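DUF574 domain-containing protein (Thermobifida fusca, PDB 2QE6) binds S-adenosyl-L-methionine and is probably a methyltransferase of Rossmann-like fold, its substrate unknown. Local coordinates at residues A[36-39]-A[40-43]; A[64-67]-A[68-72]; A[204-207]-A[208-211]; A[210-213]-A[214-218]; A[256-260]-A[261-265]. The protein carries 1 engineered substitution. All coordinates share one frame; numbering follows the deposited sequence. Where two conformers were deposited one is given.

Contact 1 (A[36-39]-A[40-43]); sequences NFEA and DRAL
Phe-37 and Asp-40 form one half of a capping box at the start of helix 38-48. Phe-37 holds the N-cap position, and three residues on Asp-40 reaches back so that its OD2 takes the backbone N of Phe-37 at 2.8 Å. This bond is nearly straight and uses the anti lone pair of the carboxylate. It is possible because CG of Asp-40 stands beside its own backbone N (chi1 -54°), which points the carboxylate back along the chain. The second oxygen, OD1, accepts from the backbone N of Thr-22, so the buried carboxylate also ties the helix start to the residue just ahead of helix 23-30.

A second polar link joins Asn-36 to Arg-41. NH1 of Arg-41 donates to OD1 of Asn-36 at 2.9 Å, lying in the carbonyl plane, while the oxygen in turn lies in the plane of the guanidinium. The amide and guanidinium planes are turned 61° apart. At the other end of the amide, ND2 of Asn-36 donates to Gly-33 O and Asp-28 OD2, which fixes its rotation. With an alanine here, Arg-41 would probably lose the acceptor that steadies its guanidinium, and those two oxygens would lose this donor.

Among the backbone bonds, Phe-37 O accepts from Arg-41 N at 3.0 Å, and Glu-38 O from Ala-42 N at 2.7 Å.

Packing completes the turn. The bent Arg-41 chain lays one face of its guanidinium over the backbone of Phe-37 and Glu-38, with NH2 of Arg-41 3.5 Å from CA of Glu-38.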
loop_
_atom_site.group_PDB
_atom_site.type_symbol
_atom_site.label_atom_id
_atom_site.label_comp_id
_atom_site.label_asym_id
_atom_site.label_seq_id
_atom_site.Cartn_x
_atom_site.Cartn_y
_atom_site.Cartn_z
ATOM N N ASN A 36 -3.528 9.605 14.869
ATOM C CA ASN A 36 -2.438 8.912 15.549
ATOM C C ASN A 36 -2.467 9.311 17.029
ATOM O O ASN A 36 -3.099 10.296 17.393
ATOM C CB ASN A 36 -1.075 9.231 14.876
ATOM C CG ASN A 36 -0.872 10.723 14.593
ATOM O OD1 ASN A 36 -0.679 11.501 15.502
ATOM N ND2 ASN A 36 -0.881 11.108 13.315
ATOM N N PHE A 37 -1.834 8.530 17.873
ATOM C CA PHE A 37 -1.721 8.896 19.282
ATOM C C PHE A 37 -0.235 9.086 19.640
ATOM O O PHE A 37 0.687 8.898 18.804
ATOM C CB PHE A 37 -2.362 7.828 20.187
ATOM C CG PHE A 37 -3.844 7.652 19.987
ATOM C CD1 PHE A 37 -4.741 8.631 20.398
ATOM C CD2 PHE A 37 -4.344 6.487 19.396
ATOM C CE1 PHE A 37 -6.105 8.461 20.220
ATOM C CE2 PHE A 37 -5.699 6.302 19.224
ATOM C CZ PHE A 37 -6.591 7.312 19.639
ATOM N N GLU A 38 0.013 9.423 20.898
ATOM C CA GLU A 38 1.343 9.771 21.288
ATOM C C GLU A 38 2.324 8.619 21.039
ATOM O O GLU A 38 3.431 8.855 20.547
ATOM C CB GLU A 38 1.416 10.262 22.726
ATOM C CG GLU A 38 2.621 11.128 22.913
ATOM C CD GLU A 38 2.845 11.499 24.357
ATOM O OE1 GLU A 38 1.906 11.421 25.170
ATOM O OE2 GLU A 38 3.974 11.869 24.661
ATOM N N ALA A 39 1.876 7.388 21.286
ATOM C CA ALA A 39 2.732 6.212 21.118
ATOM C C ALA A 39 3.116 6.094 19.661
ATOM O O ALA A 39 4.215 5.680 19.342
ATOM C CB ALA A 39 2.020 4.944 21.593
ATOM N N ASP A 40 2.219 6.481 18.756
ATOM C CA ASP A 40 2.542 6.427 17.330
ATOM C C ASP A 40 3.551 7.498 16.933
ATOM O O ASP A 40 4.457 7.205 16.201
ATOM C CB ASP A 40 1.303 6.594 16.480
ATOM C CG ASP A 40 0.245 5.604 16.843
ATOM O OD1 ASP A 40 0.544 4.402 16.696
ATOM O OD2 ASP A 40 -0.825 6.035 17.300
ATOM N N ARG A 41 3.326 8.740 17.359
ATOM C CA ARG A 41 4.276 9.825 17.107
ATOM C C ARG A 41 5.640 9.526 17.773
ATOM O O ARG A 41 6.699 9.746 17.175
ATOM C CB ARG A 41 3.685 11.138 17.566
ATOM C CG ARG A 41 2.448 11.525 16.732
ATOM C CD ARG A 41 1.857 12.875 17.055
ATOM N NE ARG A 41 1.527 13.032 18.468
ATOM C CZ ARG A 41 0.365 12.696 19.014
ATOM N NH1 ARG A 41 -0.613 12.170 18.289
ATOM N NH2 ARG A 41 0.189 12.878 20.306
ATOM N N ALA A 42 5.629 9.029 18.997
ATOM C CA ALA A 42 6.918 8.643 19.629
ATOM C C ALA A 42 7.686 7.625 18.769
ATOM O O ALA A 42 8.905 7.721 18.613
ATOM C CB ALA A 42 6.715 8.133 21.077
ATOM N N LEU A 43 7.007 6.649 18.179
ATOM C CA LEU A 43 7.759 5.653 17.405
ATOM C C LEU A 43 8.208 6.250 16.048
ATOM O O LEU A 43 9.291 5.940 15.562
ATOM C CB LEU A 43 6.961 4.343 17.204
ATOM C CG LEU A 43 7.601 3.221 16.355
ATOM C CD1 LEU A 43 8.929 2.715 16.989
ATOM C CD2 LEU A 43 6.589 2.095 16.149
#

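Contact 2 (A[64-67]-A[68-72]); sequences VLVR and GVRFL
Arg-70, modelled in two conformers and described here in one of them, folds back over Arg-67 through its torsions: CG leaves opposite the backbone N (chi1 -176°), and a bend at chi3 of 62° brings one face of the guanidinium over CA of Arg-67, off-centre toward the rim. NH2 of Arg-70 comes to 3.7 Å from the methylene CG of Arg-67. The two guanidinium planes are 44° apart and their like charges are kept from contact. Each has a partner elsewhere: Arg-70 NH2 forms a salt bridge with Asp-250, and Arg-67 NH2 donates to Trp-247 O.

A water links the pair as well, donating to Arg-67 O at 2.7 Å and weakly accepting from Arg-70 NH2. The same carbonyl takes the backbone N of Phe-71 at 3.0 Å, one of four successive alpha-helical bonds from Val-64 to Phe-71.

On another side of the helix, Leu-65 and Val-69 point the same way, CD2 of Leu-65 meeting CG2 of Val-69 at 4.1 Å. Leu-65 also touches the bound S-adenosylmethionine. Helix 54-75 packs against the sheet of the Rossmann-like fold, with Leu-65 and Val-69 on Met-162 of strand 160-163, Leu-72 on strand 191-197, and Val-66 and Val-69 on Val-97 of helix 94-101.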
loop_
_atom_site.group_PDB
_atom_site.type_symbol
_atom_site.label_atom_id
_atom_site.label_comp_id
_atom_site.label_asym_id
_atom_site.label_seq_id
_atom_site.Cartn_x
_atom_site.Cartn_y
_atom_site.Cartn_z
ATOM N N VAL A 64 4.143 7.606 -5.598
ATOM C CA VAL A 64 4.064 6.511 -6.574
ATOM C C VAL A 64 2.697 5.846 -6.566
ATOM O O VAL A 64 2.258 5.332 -7.590
ATOM C CB VAL A 64 5.186 5.422 -6.385
ATOM C CG1 VAL A 64 4.908 4.536 -5.230
ATOM C CG2 VAL A 64 5.358 4.617 -7.652
ATOM N N LEU A 65 2.024 5.844 -5.419
ATOM C CA LEU A 65 0.659 5.345 -5.340
ATOM C C LEU A 65 -0.202 6.133 -6.320
ATOM O O LEU A 65 -0.947 5.559 -7.107
ATOM C CB LEU A 65 0.085 5.469 -3.923
ATOM C CG LEU A 65 -1.370 5.034 -3.646
ATOM C CD1 LEU A 65 -1.444 4.720 -2.157
ATOM C CD2 LEU A 65 -2.411 6.099 -4.057
ATOM N N VAL A 66 -0.080 7.448 -6.268
ATOM C CA VAL A 66 -0.876 8.318 -7.151
ATOM C C VAL A 66 -0.551 8.081 -8.638
ATOM O O VAL A 66 -1.456 7.909 -9.476
ATOM C CB VAL A 66 -0.676 9.815 -6.781
ATOM C CG1 VAL A 66 -1.276 10.716 -7.857
ATOM C CG2 VAL A 66 -1.304 10.150 -5.400
ATOM N N ARG A 67 0.736 8.101 -8.978
ATOM C CA ARG A 67 1.169 7.833 -10.346
ATOM C C ARG A 67 0.718 6.453 -10.845
ATOM O O ARG A 67 0.341 6.308 -12.005
ATOM C CB ARG A 67 2.697 7.988 -10.505
ATOM C CG ARG A 67 3.233 9.377 -10.187
ATOM C CD ARG A 67 4.621 9.642 -10.765
ATOM N NE ARG A 67 5.585 8.624 -10.365
ATOM C CZ ARG A 67 6.166 8.569 -9.167
ATOM N NH1 ARG A 67 5.887 9.475 -8.228
ATOM N NH2 ARG A 67 7.025 7.592 -8.887
ATOM N N GLY A 68 0.788 5.442 -9.984
ATOM C CA GLY A 68 0.404 4.092 -10.369
ATOM C C GLY A 68 -1.101 3.941 -10.536
ATOM O O GLY A 68 -1.572 3.341 -11.474
ATOM N N VAL A 69 -1.872 4.511 -9.627
ATOM C CA VAL A 69 -3.316 4.432 -9.740
ATOM C C VAL A 69 -3.771 5.201 -10.977
ATOM O O VAL A 69 -4.665 4.764 -11.670
ATOM C CB VAL A 69 -4.009 4.890 -8.456
ATOM C CG1 VAL A 69 -5.472 4.992 -8.659
ATOM C CG2 VAL A 69 -3.672 3.931 -7.319
ATOM N N ARG A 70 -3.152 6.349 -11.250
ATOM C CA ARG A 70 -3.459 7.125 -12.451
ATOM C C ARG A 70 -3.154 6.320 -13.718
ATOM O O ARG A 70 -3.922 6.348 -14.671
ATOM C CB ARG A 70 -2.688 8.449 -12.462
ATOM C CG ARG A 70 -3.043 9.356 -13.634
ATOM C CD ARG A 70 -2.255 10.658 -13.629
ATOM N NE ARG A 70 -0.815 10.420 -13.746
ATOM C CZ ARG A 70 0.121 10.909 -12.936
ATOM N NH1 ARG A 70 -0.200 11.694 -11.915
ATOM N NH2 ARG A 70 1.394 10.612 -13.164
ATOM N N PHE A 71 -2.033 5.588 -13.726
ATOM C CA PHE A 71 -1.709 4.704 -14.856
ATOM C C PHE A 71 -2.796 3.631 -15.029
ATOM O O PHE A 71 -3.318 3.406 -16.127
ATOM C CB PHE A 71 -0.328 4.044 -14.666
ATOM C CG PHE A 71 -0.119 2.812 -15.502
ATOM C CD1 PHE A 71 0.199 2.907 -16.837
ATOM C CD2 PHE A 71 -0.191 1.548 -14.929
ATOM C CE1 PHE A 71 0.390 1.752 -17.621
ATOM C CE2 PHE A 71 -0.026 0.401 -15.709
ATOM C CZ PHE A 71 0.272 0.506 -17.043
ATOM N N LEU A 72 -3.161 3.000 -13.929
ATOM C CA LEU A 72 -4.105 1.884 -13.952
ATOM C C LEU A 72 -5.494 2.296 -14.377
ATOM O O LEU A 72 -6.111 1.629 -15.213
ATOM C CB LEU A 72 -4.166 1.233 -12.575
ATOM C CG LEU A 72 -2.963 0.402 -12.171
ATOM C CD1 LEU A 72 -3.013 0.090 -10.686
ATOM C CD2 LEU A 72 -2.800 -0.870 -13.044
HETATM O O HOH W 1 1.123 7.621 -14.209
#

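Contact 3 (A[204-207]-A[208-211]); sequences AQQK and LARI. With SO4 (sulfate ion), chain C.
The first turns of helix 203-216 are held by successive alpha-helical bonds, which pair Ala-204 with Leu-208, Gln-205 with Ala-209, Gln-206 with Arg-210 and Lys-207 with Ile-211. The backbone N of Leu-208 meets Ala-204 O at 2.9 Å, and the N of Ile-211 meets Lys-207 O at 3.0 Å. That last carbonyl is also covered by a side chain: CG1 of Ile-211 lies 3.3 Å from Lys-207 O, because CG1 stands beside its own backbone N (chi1 -66°). CB of Leu-208 lies 3.2 Å from Ala-204 O, as the helical backbone places it.

This helix follows strand 191-197 of the methyltransferase sheet. Leu-208 and Ala-209 turn their side chains onto Leu-197 of that strand, and the buried Gln-205 donates through NE2 to Gln-263 O and accepts through OE1 from the backbone N of Thr-200 and Leu-202.

Gln-206 lies on the exposed side. A bend at chi2 of -66° folds its chain over, and the amide carbonyl OE1 of Gln-206 comes to 4.2 Å from CB of Ala-209. The amide nitrogen NE2 of Gln-206 donates to Asp-199 OD2 and also to O3 of a sulfate, probably from the crystallisation liquor, at 3.0 Å.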
loop_
_atom_site.group_PDB
_atom_site.type_symbol
_atom_site.label_atom_id
_atom_site.label_comp_id
_atom_site.label_asym_id
_atom_site.label_seq_id
_atom_site.Cartn_x
_atom_site.Cartn_y
_atom_site.Cartn_z
ATOM N N ALA A 204 20.612 1.312 6.506
ATOM C CA ALA A 204 19.346 1.765 7.056
ATOM C C ALA A 204 18.201 0.848 6.716
ATOM O O ALA A 204 17.174 0.898 7.377
ATOM C CB ALA A 204 19.015 3.142 6.532
ATOM N N GLN A 205 18.336 0.035 5.666
ATOM C CA GLN A 205 17.185 -0.748 5.185
ATOM C C GLN A 205 16.840 -1.849 6.186
ATOM O O GLN A 205 15.706 -1.978 6.583
ATOM C CB GLN A 205 17.484 -1.345 3.810
ATOM C CG GLN A 205 17.528 -0.274 2.680
ATOM C CD GLN A 205 18.235 -0.726 1.428
ATOM O OE1 GLN A 205 19.138 -1.586 1.459
ATOM N NE2 GLN A 205 17.894 -0.104 0.318
ATOM N N GLN A 206 17.856 -2.600 6.590
ATOM C CA GLN A 206 17.695 -3.702 7.543
ATOM C C GLN A 206 17.489 -3.176 8.983
ATOM O O GLN A 206 16.808 -3.806 9.763
ATOM C CB GLN A 206 18.853 -4.664 7.476
ATOM C CG GLN A 206 18.844 -5.658 6.241
ATOM C CD GLN A 206 17.681 -6.697 6.250
ATOM O OE1 GLN A 206 16.980 -6.879 7.248
ATOM N NE2 GLN A 206 17.505 -7.385 5.127
ATOM N N LYS A 207 18.054 -2.014 9.312
ATOM C CA LYS A 207 17.788 -1.343 10.589
ATOM C C LYS A 207 16.342 -0.888 10.656
ATOM O O LYS A 207 15.684 -1.059 11.656
ATOM C CB LYS A 207 18.728 -0.158 10.777
ATOM C CG LYS A 207 18.793 0.351 12.190
ATOM C CD LYS A 207 19.968 1.341 12.348
ATOM C CE LYS A 207 20.242 1.654 13.786
ATOM N NZ LYS A 207 21.449 2.511 13.890
ATOM N N LEU A 208 15.822 -0.347 9.565
ATOM C CA LEU A 208 14.400 0.034 9.518
ATOM C C LEU A 208 13.460 -1.193 9.646
ATOM O O LEU A 208 12.507 -1.204 10.432
ATOM C CB LEU A 208 14.108 0.787 8.230
ATOM C CG LEU A 208 12.647 1.136 8.107
ATOM C CD1 LEU A 208 12.139 1.889 9.352
ATOM C CD2 LEU A 208 12.408 1.890 6.759
ATOM N N ALA A 209 13.751 -2.245 8.899
ATOM C CA ALA A 209 13.040 -3.529 9.047
ATOM C C ALA A 209 13.047 -4.040 10.506
ATOM O O ALA A 209 12.023 -4.483 10.979
ATOM C CB ALA A 209 13.609 -4.586 8.045
ATOM N N ARG A 210 14.200 -4.007 11.196
ATOM C CA ARG A 210 14.293 -4.427 12.588
ATOM C C ARG A 210 13.418 -3.561 13.484
ATOM O O ARG A 210 12.629 -4.073 14.263
ATOM C CB ARG A 210 15.725 -4.431 13.046
ATOM C CG ARG A 210 16.026 -5.031 14.427
ATOM C CD ARG A 210 15.573 -6.468 14.497
ATOM N NE ARG A 210 15.683 -6.932 15.839
ATOM C CZ ARG A 210 16.816 -7.403 16.331
ATOM N NH1 ARG A 210 17.898 -7.320 15.605
ATOM N NH2 ARG A 210 16.892 -7.812 17.594
ATOM N N ILE A 211 13.547 -2.251 13.393
ATOM C CA ILE A 211 12.718 -1.378 14.217
ATOM C C ILE A 211 11.255 -1.699 14.000
ATOM O O ILE A 211 10.499 -1.769 14.960
ATOM C CB ILE A 211 13.000 0.108 13.914
ATOM C CG1 ILE A 211 14.435 0.429 14.366
ATOM C CG2 ILE A 211 11.950 0.992 14.577
ATOM C CD1 ILE A 211 14.934 1.828 13.976
HETATM S S SO4 C . 16.273 -11.231 5.922
HETATM O O1 SO4 C . 16.318 -11.179 7.391
HETATM O O2 SO4 C . 15.221 -12.196 5.547
HETATM O O3 SO4 C . 15.886 -9.917 5.322
HETATM O O4 SO4 C . 17.610 -11.677 5.451
#

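Contact 4 (A[210-213]-A[214-218]); sequences RITR and ENLGE
OE2 of Glu-214 meets the guanidinium of Arg-210 edge-on, almost in its plane, while the guanidinium of Arg-213 receives the carbonyl oxygen of Gly-217 at its own edge. The first pair is a salt bridge between residues four apart, about one helical turn. NE of Arg-210 donates to the anti lone pair of Glu-214 OE2 at 2.7 Å, and NH2 of Arg-210 adds a weak bond to the same oxygen. The guanidinium and carboxylate planes are 48° apart, and both bonds go to OE2.

Arg-213 also pairs four residues on, but with a backbone carbonyl. Its chain bends at chi2 (67°) and carries the guanidinium out beside the last turn, where NH1 of Arg-213 meets Gly-217 O at 2.7 Å. The carboxylate of Glu-218 lies alongside with OE1 3.6 Å from Arg-213 NH1, a long ion pair well out of the guanidinium plane. A water bridges the two, accepting from Arg-213 NH1 and donating to Glu-218 OE2 at 2.6 Å. Glu-218 OE1 has a firmer partner in Trp-220 NE1.

Asn-215 grips Ile-211 O twice. Its backbone N is one donor, and ND2 of Asn-215 is the other, on a lone pair in the carbonyl plane at 2.9 Å. Nearby, CG2 of Thr-212 approaches Glu-218 O at 3.2 Å, while OG1 of Thr-212 bonds to Leu-208 O.

These contacts mark the C-terminal end of helix 203-216. Leu-216 N bonds to Thr-212 O, and Gly-217, the first residue to leave helical angles, still bonds through its N to Arg-213 O; its positive phi (104°) makes this a glycine C-cap ending.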
loop_
_atom_site.group_PDB
_atom_site.type_symbol
_atom_site.label_atom_id
_atom_site.label_comp_id
_atom_site.label_asym_id
_atom_site.label_seq_id
_atom_site.Cartn_x
_atom_site.Cartn_y
_atom_site.Cartn_z
ATOM N N ARG A 210 14.200 -4.007 11.196
ATOM C CA ARG A 210 14.293 -4.427 12.588
ATOM C C ARG A 210 13.418 -3.561 13.484
ATOM O O ARG A 210 12.629 -4.073 14.263
ATOM C CB ARG A 210 15.725 -4.431 13.046
ATOM C CG ARG A 210 16.026 -5.031 14.427
ATOM C CD ARG A 210 15.573 -6.468 14.497
ATOM N NE ARG A 210 15.683 -6.932 15.839
ATOM C CZ ARG A 210 16.816 -7.403 16.331
ATOM N NH1 ARG A 210 17.898 -7.320 15.605
ATOM N NH2 ARG A 210 16.892 -7.812 17.594
ATOM N N ILE A 211 13.547 -2.251 13.393
ATOM C CA ILE A 211 12.718 -1.378 14.217
ATOM C C ILE A 211 11.255 -1.699 14.000
ATOM O O ILE A 211 10.499 -1.769 14.960
ATOM C CB ILE A 211 13.000 0.108 13.914
ATOM C CG1 ILE A 211 14.435 0.429 14.366
ATOM C CG2 ILE A 211 11.950 0.992 14.577
ATOM C CD1 ILE A 211 14.934 1.828 13.976
ATOM N N THR A 212 10.860 -1.927 12.753
ATOM C CA THR A 212 9.440 -2.160 12.429
ATOM C C THR A 212 9.024 -3.529 13.009
ATOM O O THR A 212 8.005 -3.662 13.684
ATOM C CB THR A 212 9.250 -2.128 10.929
ATOM O OG1 THR A 212 9.826 -0.911 10.429
ATOM C CG2 THR A 212 7.795 -2.230 10.515
ATOM N N ARG A 213 9.841 -4.539 12.774
ATOM C CA ARG A 213 9.565 -5.884 13.329
ATOM C C ARG A 213 9.391 -5.810 14.849
ATOM O O ARG A 213 8.426 -6.338 15.406
ATOM C CB ARG A 213 10.685 -6.861 12.971
ATOM C CG ARG A 213 10.618 -8.224 13.601
ATOM C CD ARG A 213 9.444 -9.039 13.101
ATOM N NE ARG A 213 9.720 -10.477 13.207
ATOM C CZ ARG A 213 8.785 -11.432 13.248
ATOM N NH1 ARG A 213 7.494 -11.148 13.256
ATOM N NH2 ARG A 213 9.141 -12.686 13.352
ATOM N N GLU A 214 10.346 -5.185 15.523
ATOM C CA GLU A 214 10.360 -5.204 16.985
ATOM C C GLU A 214 9.212 -4.402 17.581
ATOM O O GLU A 214 8.662 -4.763 18.620
ATOM C CB GLU A 214 11.667 -4.652 17.500
ATOM C CG GLU A 214 12.882 -5.520 17.183
ATOM C CD GLU A 214 12.889 -6.830 17.882
ATOM O OE1 GLU A 214 12.121 -7.003 18.833
ATOM O OE2 GLU A 214 13.693 -7.696 17.506
ATOM N N ASN A 215 8.863 -3.307 16.943
ATOM C CA ASN A 215 7.883 -2.359 17.522
ATOM C C ASN A 215 6.478 -2.537 16.995
ATOM O O ASN A 215 5.516 -2.161 17.649
ATOM C CB ASN A 215 8.388 -0.935 17.322
ATOM C CG ASN A 215 9.581 -0.645 18.173
ATOM O OD1 ASN A 215 9.426 -0.387 19.344
ATOM N ND2 ASN A 215 10.775 -0.728 17.619
ATOM N N LEU A 216 6.355 -3.091 15.796
ATOM C CA LEU A 216 5.052 -3.231 15.126
ATOM C C LEU A 216 4.699 -4.698 14.723
ATOM O O LEU A 216 3.594 -4.953 14.274
ATOM C CB LEU A 216 4.927 -2.271 13.937
ATOM C CG LEU A 216 4.883 -0.781 14.239
ATOM C CD1 LEU A 216 4.982 0.064 12.973
ATOM C CD2 LEU A 216 3.632 -0.470 15.060
ATOM N N GLY A 217 5.593 -5.665 14.956
ATOM C CA GLY A 217 5.242 -7.074 14.826
ATOM C C GLY A 217 5.750 -7.758 13.578
ATOM O O GLY A 217 5.960 -8.964 13.585
ATOM N N GLU A 218 5.882 -7.007 12.493
ATOM C CA GLU A 218 6.312 -7.515 11.188
ATOM C C GLU A 218 7.151 -6.455 10.505
ATOM O O GLU A 218 6.894 -5.275 10.706
ATOM C CB GLU A 218 5.089 -7.775 10.307
ATOM C CG GLU A 218 4.109 -8.839 10.832
ATOM C CD GLU A 218 4.688 -10.229 10.765
ATOM O OE1 GLU A 218 5.787 -10.375 10.180
ATOM O OE2 GLU A 218 4.071 -11.155 11.359
HETATM O O HOH W 2 5.588 -13.152 11.861
#

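Contact 5 (A[256-260]-A[261-265]); sequences DNLSP and GEQLG
Glu-262 OE1 accepts two bonds from Ser-259. The backbone N of Ser-259 meets it at 2.9 Å, nearly straight and on the anti lone pair, whereas the hydroxyl OG of Ser-259 comes from above the carboxylate plane at 3.2 Å. OG can do so because it sits between its own backbone N and carbonyl carbon (chi1 64°), facing the turn. In return, Ser-259 OG weakly accepts the backbone N of Glu-262. These reciprocal bonds across Ser-Pro-Gly-Glu follow the pattern of a capping box. If an alanine stood in place of Glu-262, the backbone N and hydroxyl of Ser-259 would probably both lose their acceptor, and the turn would be likely to move more freely.

Gln-263 adds a further side-chain bond, NE2 donating to Ser-259 O at 3.1 Å from well above the carbonyl plane. A water donating to Leu-258 O at 2.6 Å weakly accepts from the same NE2. The backbone N of Gln-263 bonds to Pro-260 O at 3.0 Å, closing a tight turn.

The segment lies in the connection between the antiparallel strands 235-243 and 265-271, which are neighbours at one edge of the methyltransferase sheet. Gly-265 begins the second strand.

Outward from these bonds, Leu-258 crosses Glu-262 at about a right angle, its CD2 3.7 Å from Glu-262 OE1. CB of Leu-258 lies 4.0 Å from CG of Gln-263, and both side chains rest on Tyr-243 of strand 235-243. Glu-262 itself touches Ala-245 in a loop and Glu-60 of helix 54-75.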
loop_
_atom_site.group_PDB
_atom_site.type_symbol
_atom_site.label_atom_id
_atom_site.label_comp_id
_atom_site.label_asym_id
_atom_site.label_seq_id
_atom_site.Cartn_x
_atom_site.Cartn_y
_atom_site.Cartn_z
ATOM N N ASP A 256 21.047 8.179 -10.392
ATOM C CA ASP A 256 22.387 8.170 -9.761
ATOM C C ASP A 256 22.566 9.256 -8.687
ATOM O O ASP A 256 23.616 9.328 -8.042
ATOM C CB ASP A 256 23.439 8.418 -10.849
ATOM C CG ASP A 256 23.468 7.306 -11.863
ATOM O OD1 ASP A 256 23.636 6.134 -11.425
ATOM O OD2 ASP A 256 23.278 7.612 -13.068
ATOM N N ASN A 257 21.531 10.070 -8.491
ATOM C CA ASN A 257 21.539 11.152 -7.537
ATOM C C ASN A 257 20.359 11.050 -6.564
ATOM O O ASN A 257 19.694 12.022 -6.294
ATOM C CB ASN A 257 21.506 12.498 -8.278
ATOM C CG ASN A 257 21.893 13.662 -7.393
ATOM O OD1 ASN A 257 22.714 13.502 -6.497
ATOM N ND2 ASN A 257 21.321 14.853 -7.652
ATOM N N LEU A 258 20.111 9.880 -6.028
ATOM C CA LEU A 258 19.004 9.680 -5.111
ATOM C C LEU A 258 19.515 9.875 -3.688
ATOM O O LEU A 258 20.660 9.534 -3.366
ATOM C CB LEU A 258 18.428 8.272 -5.258
ATOM C CG LEU A 258 17.705 7.934 -6.565
ATOM C CD1 LEU A 258 17.200 6.508 -6.447
ATOM C CD2 LEU A 258 16.539 8.896 -6.861
ATOM N N SER A 259 18.660 10.439 -2.847
ATOM C CA SER A 259 18.941 10.553 -1.422
ATOM C C SER A 259 18.709 9.221 -0.727
ATOM O O SER A 259 18.052 8.331 -1.284
ATOM C CB SER A 259 18.005 11.569 -0.790
ATOM O OG SER A 259 16.705 11.076 -0.912
ATOM N N PRO A 260 19.225 9.072 0.515
ATOM C CA PRO A 260 18.915 7.878 1.320
ATOM C C PRO A 260 17.419 7.544 1.405
ATOM O O PRO A 260 17.035 6.370 1.223
ATOM C CB PRO A 260 19.518 8.235 2.684
ATOM C CG PRO A 260 20.704 9.059 2.327
ATOM C CD PRO A 260 20.179 9.957 1.227
ATOM N N GLY A 261 16.576 8.570 1.589
ATOM C CA GLY A 261 15.121 8.361 1.668
ATOM C C GLY A 261 14.467 7.832 0.393
ATOM O O GLY A 261 13.418 7.171 0.440
ATOM N N GLU A 262 15.075 8.148 -0.752
ATOM C CA GLU A 262 14.637 7.647 -2.054
ATOM C C GLU A 262 15.141 6.214 -2.338
ATOM O O GLU A 262 14.811 5.634 -3.376
ATOM C CB GLU A 262 15.061 8.624 -3.155
ATOM C CG GLU A 262 14.300 9.945 -3.080
ATOM C CD GLU A 262 14.872 11.007 -4.018
ATOM O OE1 GLU A 262 16.107 11.201 -4.037
ATOM O OE2 GLU A 262 14.088 11.647 -4.737
ATOM N N GLN A 263 15.923 5.638 -1.430
ATOM C CA GLN A 263 16.431 4.261 -1.623
ATOM C C GLN A 263 15.948 3.228 -0.599
ATOM O O GLN A 263 16.524 2.126 -0.477
ATOM C CB GLN A 263 17.946 4.279 -1.636
ATOM C CG GLN A 263 18.493 5.021 -2.850
ATOM C CD GLN A 263 19.931 5.262 -2.698
ATOM O OE1 GLN A 263 20.721 4.551 -3.257
ATOM N NE2 GLN A 263 20.292 6.236 -1.885
ATOM N N LEU A 264 14.871 3.571 0.105
ATOM C CA LEU A 264 14.289 2.706 1.116
ATOM C C LEU A 264 13.235 1.738 0.547
ATOM O O LEU A 264 13.062 0.663 1.077
ATOM C CB LEU A 264 13.682 3.545 2.285
ATOM C CG LEU A 264 14.693 4.105 3.302
ATOM C CD1 LEU A 264 13.959 5.042 4.303
ATOM C CD2 LEU A 264 15.485 3.034 3.991
ATOM N N GLY A 265 12.533 2.124 -0.520
ATOM C CA GLY A 265 11.516 1.275 -1.107
ATOM C C GLY A 265 11.517 1.174 -2.613
ATOM O O GLY A 265 12.057 2.061 -3.310
HETATM O O HOH W 3 22.252 8.507 -1.623
#

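From the N terminus, contact 1 starts helix 38-48 and contact 2 lies in the following helix 54-75, about 29 Å away between centres. Contacts 3 and 4 run on from each other along helix 203-216, sharing Arg-210 and Ile-211, and contact 5 comes last, in the connection to strand 265-271. Each joins neighbouring residues, so none closes a long loop; they follow in series, without nesting or crossing, apart from that overlap. Leu-43 of contact 1 packs on Ile-211, Asn-215 and Leu-216, joining helix 38-48 to helix 203-216. Gln-205 and Leu-208 meet Gln-263 and Leu-264, joining contact 3 to contact 5. Contact 2 touches none of the others.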